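Local atomic coordinates of FACT-Spt16 (Cicer arietinum, PDB entry 5CE6), a protein that probably binds histones H3-H4, as the N-terminal domain of the SPT16 subunit of the FACT histone chaperone complex in chickpea. Residues T239-T244 / Y267-Q272; R208-T213 / Y309-A314. One frame throughout, in Å; residues are numbered along the deposited sequence.

Contact 1: residues T239-T244 / Y267-Q272; sequences TLMEET and YPPIFQ
F271 lays its ring against helix 239-244, and the tight part of the contact is there. L240 sends CB squarely over one face, 3.6 Å from the centroid of the F271 ring and 7° off the ring normal, a CH-pi contact; farther out, L240 CD1 lies 4.0 Å from F271 CD2. With CG of F271 anti to its carbonyl carbon (chi1 -74°), this torsion sets the ring against the helix, and T244 OG1 meets its edge, 3.3 Å from F271 CZ. That hydroxyl is spent on the helix itself: T244 OG1 donates to L240 O at 2.7 Å, while T244 N reaches the same oxygen from the opposite face of the carbonyl plane. The methyl of T244, anti to the backbone N, lies alongside the ring of P269, CG2 to CG 3.8 Å. Replacing F271 by an alanine is likely to open a gap between helix and strand, with L240 CB losing the ring face it covers and T244 OG1 the ring edge beside it.

The solvent-facing side is less firmly defined, because M241 is modelled in two conformers. In one, M241 bends at chi3 and lies alongside the exposed P268, SD to CB 3.8 Å. P269 O is hydrogen-bonded to S285 OG, which also bonds F271 N.

In this M24 metallopeptidase-family (pita-bread) part of the chain, helix 237-249 packs on the sheet through strand 270-273. The segment axes run roughly antiparallel (152°), 7.9 Å apart at closest approach. The strand pairs with 296-306, where F271 touches C300, and helix 200-230 packs on L240 and T244 through K224, V216 and F220.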
ATOM      1  N   THR A 239       5.426 -21.588  -8.016  1.00 15.35           N
ATOM      2  CA  THR A 239       4.487 -22.553  -7.449  1.00 16.00           C
ATOM      3  C   THR A 239       4.231 -22.200  -5.992  1.00 15.26           C
ATOM      4  O   THR A 239       3.087 -22.208  -5.532  1.00 15.34           O
ATOM      5  CB  THR A 239       5.031 -23.981  -7.544  1.00 18.66           C
ATOM      6  OG1 THR A 239       5.111 -24.368  -8.924  1.00 22.00           O
ATOM      7  CG2 THR A 239       4.119 -24.948  -6.807  1.00 17.88           C
ATOM      8  N   LEU A 240       5.296 -21.885  -5.262  1.00 14.66           N
ATOM      9  CA  LEU A 240       5.127 -21.364  -3.908  1.00 14.43           C
ATOM     10  C   LEU A 240       4.214 -20.144  -3.918  1.00 14.22           C
ATOM     11  O   LEU A 240       3.368 -19.978  -3.036  1.00 17.53           O
ATOM     12  CB  LEU A 240       6.478 -21.014  -3.273  1.00 13.88           C
ATOM     13  CG  LEU A 240       7.290 -22.254  -2.914  1.00 17.83           C
ATOM     14  CD1 LEU A 240       8.751 -21.911  -2.669  1.00 16.56           C
ATOM     15  CD2 LEU A 240       6.687 -22.927  -1.688  1.00 16.61           C
ATOM     16  N   MET A 241       4.388 -19.289  -4.920  1.00 12.80           N
ATOM     17  CA  MET A 241       3.571 -18.092  -5.045  0.65 13.45           C
ATOM     18  C   MET A 241       2.099 -18.461  -5.234  1.00 13.30           C
ATOM     19  O   MET A 241       1.218 -17.929  -4.545  1.00 13.86           O
ATOM     20  CB  MET A 241       4.075 -17.248  -6.222  0.65 16.83           C
ATOM     21  CG  MET A 241       3.257 -16.002  -6.517  0.65 13.45           C
ATOM     22  SD  MET A 241       3.713 -15.301  -8.116  0.65 18.71           S
ATOM     23  CE  MET A 241       2.839 -16.414  -9.204  0.65 20.89           C
ATOM     24  N   GLU A 242       1.829 -19.369  -6.166  1.00 14.02           N
ATOM     25  CA  GLU A 242       0.447 -19.743  -6.455  1.00 15.74           C
ATOM     26  C   GLU A 242      -0.212 -20.432  -5.259  1.00 16.67           C
ATOM     27  O   GLU A 242      -1.365 -20.145  -4.923  1.00 19.14           O
ATOM     28  CB  GLU A 242       0.382 -20.623  -7.711  1.00 19.57           C
ATOM     29  N   GLU A 243       0.537 -21.311  -4.597  1.00 15.25           N
ATOM     30  CA  GLU A 243       0.004 -22.065  -3.467  1.00 19.03           C
ATOM     31  C   GLU A 243      -0.304 -21.140  -2.293  1.00 18.82           C
ATOM     32  O   GLU A 243      -1.282 -21.351  -1.564  1.00 20.10           O
ATOM     33  CB  GLU A 243       0.996 -23.147  -3.033  1.00 17.09           C
ATOM     34  CG  GLU A 243       1.199 -24.249  -4.043  1.00 21.03           C
ATOM     35  CD  GLU A 243      -0.047 -25.078  -4.249  1.00 40.26           C
ATOM     36  OE1 GLU A 243      -0.609 -25.561  -3.240  1.00 41.15           O
ATOM     37  OE2 GLU A 243      -0.464 -25.238  -5.417  1.00 48.64           O
ATOM     38  N   THR A 244       0.527 -20.115  -2.123  1.00 15.09           N
ATOM     39  CA  THR A 244       0.336 -19.127  -1.057  1.00 16.04           C
ATOM     40  C   THR A 244      -0.908 -18.277  -1.359  1.00 15.96           C
ATOM     41  O   THR A 244      -1.719 -17.988  -0.469  1.00 16.40           O
ATOM     42  CB  THR A 244       1.581 -18.242  -0.894  1.00 15.23           C
ATOM     43  OG1 THR A 244       2.707 -19.072  -0.576  1.00 13.96           O
ATOM     44  CG2 THR A 244       1.390 -17.223   0.227  1.00 15.56           C
ATOM     45  N   TYR A 267      -0.609  -8.370  -3.493  1.00  9.89           N
ATOM     46  CA  TYR A 267       0.297  -8.521  -4.626  1.00 11.78           C
ATOM     47  C   TYR A 267       0.623 -10.005  -4.708  1.00 14.25           C
ATOM     48  O   TYR A 267       0.402 -10.729  -3.730  1.00 13.95           O
ATOM     49  CB  TYR A 267       1.570  -7.688  -4.427  1.00 12.58           C
ATOM     50  CG  TYR A 267       2.340  -8.019  -3.158  1.00  9.37           C
ATOM     51  CD1 TYR A 267       3.286  -9.028  -3.141  1.00 10.10           C
ATOM     52  CD2 TYR A 267       2.101  -7.330  -1.984  1.00 10.53           C
ATOM     53  CE1 TYR A 267       3.991  -9.327  -1.986  1.00  9.05           C
ATOM     54  CE2 TYR A 267       2.784  -7.627  -0.827  1.00 10.07           C
ATOM     55  CZ  TYR A 267       3.727  -8.630  -0.832  1.00 13.50           C
ATOM     56  OH  TYR A 267       4.422  -8.915   0.326  1.00 14.46           O
ATOM     57  N   PRO A 268       1.112 -10.473  -5.871  1.00 14.11           N
ATOM     58  CA  PRO A 268       1.458 -11.893  -5.961  1.00 14.15           C
ATOM     59  C   PRO A 268       2.614 -12.164  -5.019  1.00 10.95           C
ATOM     60  O   PRO A 268       3.603 -11.431  -5.089  1.00 13.46           O
ATOM     61  CB  PRO A 268       1.926 -12.048  -7.411  1.00 18.27           C
ATOM     62  CG  PRO A 268       1.227 -10.934  -8.151  1.00 22.43           C
ATOM     63  CD  PRO A 268       1.225  -9.792  -7.175  1.00 19.77           C
ATOM     64  N   PRO A 269       2.468 -13.162  -4.135  1.00 13.00           N
ATOM     65  CA  PRO A 269       3.486 -13.448  -3.119  1.00 10.37           C
ATOM     66  C   PRO A 269       4.872 -13.562  -3.720  1.00 11.83           C
ATOM     67  O   PRO A 269       5.020 -14.060  -4.842  1.00 13.10           O
ATOM     68  CB  PRO A 269       3.027 -14.793  -2.560  1.00 11.28           C
ATOM     69  CG  PRO A 269       1.510 -14.667  -2.612  1.00 18.52           C
ATOM     70  CD  PRO A 269       1.262 -13.994  -3.943  1.00 13.97           C
ATOM     71  N   ILE A 270       5.870 -13.092  -2.983  1.00  8.92           N
ATOM     72  CA  ILE A 270       7.231 -13.041  -3.495  1.00  9.02           C
ATOM     73  C   ILE A 270       8.050 -14.113  -2.817  1.00 13.25           C
ATOM     74  O   ILE A 270       8.127 -14.152  -1.600  1.00 13.25           O
ATOM     75  CB  ILE A 270       7.863 -11.665  -3.217  1.00  8.75           C
ATOM     76  CG1 ILE A 270       7.155 -10.592  -4.065  1.00 14.51           C
ATOM     77  CG2 ILE A 270       9.381 -11.686  -3.484  1.00 14.63           C
ATOM     78  CD1 ILE A 270       7.409  -9.158  -3.575  1.00 13.38           C
ATOM     79  N   PHE A 271       8.623 -15.007  -3.614  1.00 10.29           N
ATOM     80  CA  PHE A 271       9.566 -15.995  -3.103  1.00 10.32           C
ATOM     81  C   PHE A 271      10.848 -15.872  -3.891  1.00 10.58           C
ATOM     82  O   PHE A 271      10.824 -15.878  -5.124  1.00 10.93           O
ATOM     83  CB  PHE A 271       9.004 -17.402  -3.264  1.00 11.19           C
ATOM     84  CG  PHE A 271       7.915 -17.722  -2.293  1.00 11.94           C
ATOM     85  CD1 PHE A 271       6.597 -17.397  -2.579  1.00 12.31           C
ATOM     86  CD2 PHE A 271       8.214 -18.330  -1.079  1.00 14.13           C
ATOM     87  CE1 PHE A 271       5.584 -17.670  -1.672  1.00 13.52           C
ATOM     88  CE2 PHE A 271       7.200 -18.620  -0.167  1.00 15.23           C
ATOM     89  CZ  PHE A 271       5.890 -18.292  -0.470  1.00 13.06           C
ATOM     90  N   GLN A 272      11.972 -15.759  -3.184  1.00 10.51           N
ATOM     91  CA  GLN A 272      13.268 -15.596  -3.844  1.00 10.85           C
ATOM     92  C   GLN A 272      14.322 -16.428  -3.142  1.00 11.27           C
ATOM     93  O   GLN A 272      14.315 -16.541  -1.914  1.00 11.05           O
ATOM     94  CB  GLN A 272      13.699 -14.123  -3.814  1.00 10.36           C
ATOM     95  CG  GLN A 272      12.752 -13.190  -4.542  1.00 11.04           C
ATOM     96  CD  GLN A 272      13.120 -11.726  -4.417  1.00 12.89           C
ATOM     97  OE1 GLN A 272      14.032 -11.361  -3.676  1.00 13.27           O
ATOM     98  NE2 GLN A 272      12.381 -10.871  -5.119  1.00 13.35           N
TER

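Contact 2: residues R208-T213 / Y309-A314; sequences RAAYLT and YCSNIA
T213 OG1, a buried hydroxyl, is gripped from several sides: it lies 2.6 Å from S311 OG, 3.1 Å from A209 O one turn earlier in its own helix, and also bonds A304 N. The setting is the pita-bread fold of the M24 metallopeptidase family, in which helix 200-230 packs here on a sheet strand, 309-319, at the point where its regular pairing is interrupted.

S311 holds OG between its backbone N and carbonyl carbon (chi1 63°), which sets the hydroxyl against the helix. There it bonds both T213 OG1 and A304 O of the adjacent strand 296-306, so the two hydroxyls tie the helix to two strands at once. The small side chains of A209 and A210 are consistent with this close approach: A209 CB sits 3.5 Å from Y309 O and beside S311 OG, while A210 CB meets S311 CB at 3.9 Å. Y309 carries its ring away from this interface, its OH bonded to E202. The amide of N312 is bonded to Y267 and N405.

Past the hydroxyls the contact becomes apolar. The side chains of T213 and I313 pack antiparallel, with their CG2 methyls squeezed to 3.4 Å.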
ATOM      1  N   ARG A 208      -7.309  -7.268  10.863  1.00 13.40           N
ATOM      2  CA  ARG A 208      -7.861  -8.509  10.307  1.00 13.71           C
ATOM      3  C   ARG A 208      -6.977  -8.989   9.155  1.00 12.50           C
ATOM      4  O   ARG A 208      -6.619 -10.158   9.092  1.00 14.11           O
ATOM      5  CB  ARG A 208      -9.302  -8.319   9.807  1.00 12.06           C
ATOM      6  CG  ARG A 208     -10.293  -7.861  10.889  1.00 13.97           C
ATOM      7  CD  ARG A 208     -10.669  -8.974  11.864  1.00 21.80           C
ATOM      8  NE  ARG A 208     -11.575  -8.497  12.918  1.00 22.57           N
ATOM      9  CZ  ARG A 208     -11.191  -8.218  14.160  1.00 27.59           C
ATOM     10  NH1 ARG A 208      -9.920  -8.371  14.510  1.00 28.79           N
ATOM     11  NH2 ARG A 208     -12.075  -7.774  15.054  1.00 21.82           N
ATOM     12  N   ALA A 209      -6.636  -8.072   8.255  1.00 11.79           N
ATOM     13  CA  ALA A 209      -5.780  -8.378   7.112  1.00 10.93           C
ATOM     14  C   ALA A 209      -4.432  -8.897   7.591  1.00 15.70           C
ATOM     15  O   ALA A 209      -3.950  -9.925   7.111  1.00 12.15           O
ATOM     16  CB  ALA A 209      -5.596  -7.150   6.247  1.00  9.77           C
ATOM     17  N   ALA A 210      -3.833  -8.183   8.542  1.00 12.02           N
ATOM     18  CA  ALA A 210      -2.523  -8.559   9.073  1.00 12.35           C
ATOM     19  C   ALA A 210      -2.534  -9.894   9.807  1.00 15.22           C
ATOM     20  O   ALA A 210      -1.546 -10.631   9.767  1.00 11.97           O
ATOM     21  CB  ALA A 210      -1.980  -7.462   9.981  1.00 10.20           C
ATOM     22  N   TYR A 211      -3.625 -10.187  10.514  1.00 15.14           N
ATOM     23  CA  TYR A 211      -3.766 -11.485  11.166  1.00 17.74           C
ATOM     24  C   TYR A 211      -3.707 -12.618  10.143  1.00 16.14           C
ATOM     25  O   TYR A 211      -3.004 -13.614  10.341  1.00 13.89           O
ATOM     26  CB  TYR A 211      -5.072 -11.566  11.964  1.00 19.88           C
ATOM     27  CG  TYR A 211      -5.156 -12.796  12.844  1.00 29.14           C
ATOM     28  CD1 TYR A 211      -4.599 -12.797  14.117  1.00 42.58           C
ATOM     29  CD2 TYR A 211      -5.776 -13.959  12.398  1.00 36.79           C
ATOM     30  CE1 TYR A 211      -4.663 -13.919  14.929  1.00 50.44           C
ATOM     31  CE2 TYR A 211      -5.846 -15.088  13.200  1.00 43.84           C
ATOM     32  CZ  TYR A 211      -5.285 -15.061  14.463  1.00 52.35           C
ATOM     33  OH  TYR A 211      -5.349 -16.175  15.268  1.00 58.56           O
ATOM     34  N   LEU A 212      -4.442 -12.466   9.045  1.00 16.81           N
ATOM     35  CA  LEU A 212      -4.422 -13.460   7.974  1.00 15.51           C
ATOM     36  C   LEU A 212      -3.035 -13.552   7.351  1.00 12.64           C
ATOM     37  O   LEU A 212      -2.506 -14.649   7.147  1.00 17.61           O
ATOM     38  CB  LEU A 212      -5.454 -13.109   6.903  1.00 12.46           C
ATOM     39  CG  LEU A 212      -5.423 -13.960   5.632  1.00 19.05           C
ATOM     40  CD1 LEU A 212      -5.614 -15.420   5.981  1.00 16.25           C
ATOM     41  CD2 LEU A 212      -6.509 -13.499   4.680  1.00 17.91           C
ATOM     42  N   THR A 213      -2.451 -12.395   7.052  1.00 10.81           N
ATOM     43  CA  THR A 213      -1.098 -12.332   6.491  1.00 11.42           C
ATOM     44  C   THR A 213      -0.102 -13.104   7.354  1.00 12.86           C
ATOM     45  O   THR A 213       0.677 -13.936   6.858  1.00 14.08           O
ATOM     46  CB  THR A 213      -0.650 -10.871   6.360  1.00 11.16           C
ATOM     47  OG1 THR A 213      -1.458 -10.223   5.367  1.00 12.80           O
ATOM     48  CG2 THR A 213       0.817 -10.766   5.954  1.00  9.50           C
ATOM     49  N   TYR A 309      -8.362  -3.087   2.694  1.00 12.20           N
ATOM     50  CA  TYR A 309      -7.242  -2.611   3.514  1.00 11.60           C
ATOM     51  C   TYR A 309      -6.083  -3.586   3.488  1.00  8.19           C
ATOM     52  O   TYR A 309      -6.255  -4.766   3.793  1.00  9.52           O
ATOM     53  CB  TYR A 309      -7.690  -2.308   4.958  1.00 13.00           C
ATOM     54  CG  TYR A 309      -8.510  -1.049   4.978  1.00  9.92           C
ATOM     55  CD1 TYR A 309      -9.870  -1.081   4.671  1.00 12.83           C
ATOM     56  CD2 TYR A 309      -7.912   0.188   5.209  1.00 10.66           C
ATOM     57  CE1 TYR A 309     -10.623   0.075   4.628  1.00 13.67           C
ATOM     58  CE2 TYR A 309      -8.666   1.362   5.170  1.00 12.28           C
ATOM     59  CZ  TYR A 309     -10.011   1.293   4.872  1.00 15.73           C
ATOM     60  OH  TYR A 309     -10.759   2.446   4.828  1.00 12.88           O
ATOM     61  N   CYS A 310      -4.909  -3.075   3.129  1.00  8.42           N
ATOM     62  CA  CYS A 310      -3.734  -3.903   2.895  1.00  7.54           C
ATOM     63  C   CYS A 310      -2.949  -4.161   4.175  1.00 10.88           C
ATOM     64  O   CYS A 310      -3.084  -3.448   5.173  1.00 11.28           O
ATOM     65  CB  CYS A 310      -2.784  -3.226   1.895  1.00  9.10           C
ATOM     66  SG  CYS A 310      -3.476  -2.981   0.246  1.00 13.91           S
ATOM     67  N   SER A 311      -2.105  -5.185   4.112  1.00  8.89           N
ATOM     68  CA  SER A 311      -1.171  -5.512   5.185  1.00  7.25           C
ATOM     69  C   SER A 311       0.015  -6.164   4.522  1.00 11.63           C
ATOM     70  O   SER A 311      -0.049  -6.524   3.344  1.00 10.12           O
ATOM     71  CB  SER A 311      -1.803  -6.456   6.217  1.00  9.55           C
ATOM     72  OG  SER A 311      -2.137  -7.708   5.623  1.00 12.40           O
ATOM     73  N   ASN A 312       1.101  -6.334   5.264  1.00  8.75           N
ATOM     74  CA  ASN A 312       2.289  -6.910   4.662  1.00  6.89           C
ATOM     75  C   ASN A 312       3.155  -7.602   5.696  1.00  9.07           C
ATOM     76  O   ASN A 312       3.210  -7.171   6.850  1.00  9.65           O
ATOM     77  CB  ASN A 312       3.135  -5.828   4.008  1.00  6.98           C
ATOM     78  CG  ASN A 312       4.215  -6.417   3.135  1.00  9.68           C
ATOM     79  OD1 ASN A 312       3.927  -7.228   2.254  1.00  9.62           O
ATOM     80  ND2 ASN A 312       5.461  -6.046   3.389  1.00  8.36           N
ATOM     81  N   ILE A 313       3.846  -8.661   5.278  1.00  7.93           N
ATOM     82  CA  ILE A 313       4.879  -9.252   6.126  1.00  7.38           C
ATOM     83  C   ILE A 313       5.962  -9.774   5.206  1.00  9.53           C
ATOM     84  O   ILE A 313       5.701 -10.092   4.052  1.00  9.84           O
ATOM     85  CB  ILE A 313       4.308 -10.395   7.010  1.00  8.36           C
ATOM     86  CG1 ILE A 313       5.241 -10.711   8.188  1.00 11.64           C
ATOM     87  CG2 ILE A 313       4.088 -11.664   6.189  1.00 14.50           C
ATOM     88  CD1 ILE A 313       4.733 -11.886   9.034  1.00  9.55           C
ATOM     89  N   ALA A 314       7.196  -9.813   5.688  1.00  9.18           N
ATOM     90  CA  ALA A 314       8.277 -10.411   4.920  1.00  7.58           C
ATOM     91  C   ALA A 314       9.235 -11.024   5.915  1.00  8.28           C
ATOM     92  O   ALA A 314       9.509 -10.430   6.962  1.00 10.98           O
ATOM     93  CB  ALA A 314       9.001  -9.376   4.057  1.00  7.33           C
TER

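Contacts 1 and 2 lie 15 Å apart between centres and share one sheet. Strand 296-306 stands between them: its A301 pairs with I270 of contact 1 and its V302 with I313 of contact 2. A direct tie runs from Y267 OH to N312 OD1, 2.6 Å, a probable hydrogen bond. Their helices, 200-230 and 237-249, follow each other in the chain, and both segments of contact 1 fall between those of contact 2 in sequence. The side chain of F271 lies about 9 Å from a bound sodium ion, too far to coordinate it; the potassium ion is bound by A295, S420 and N422, none of them in either contact.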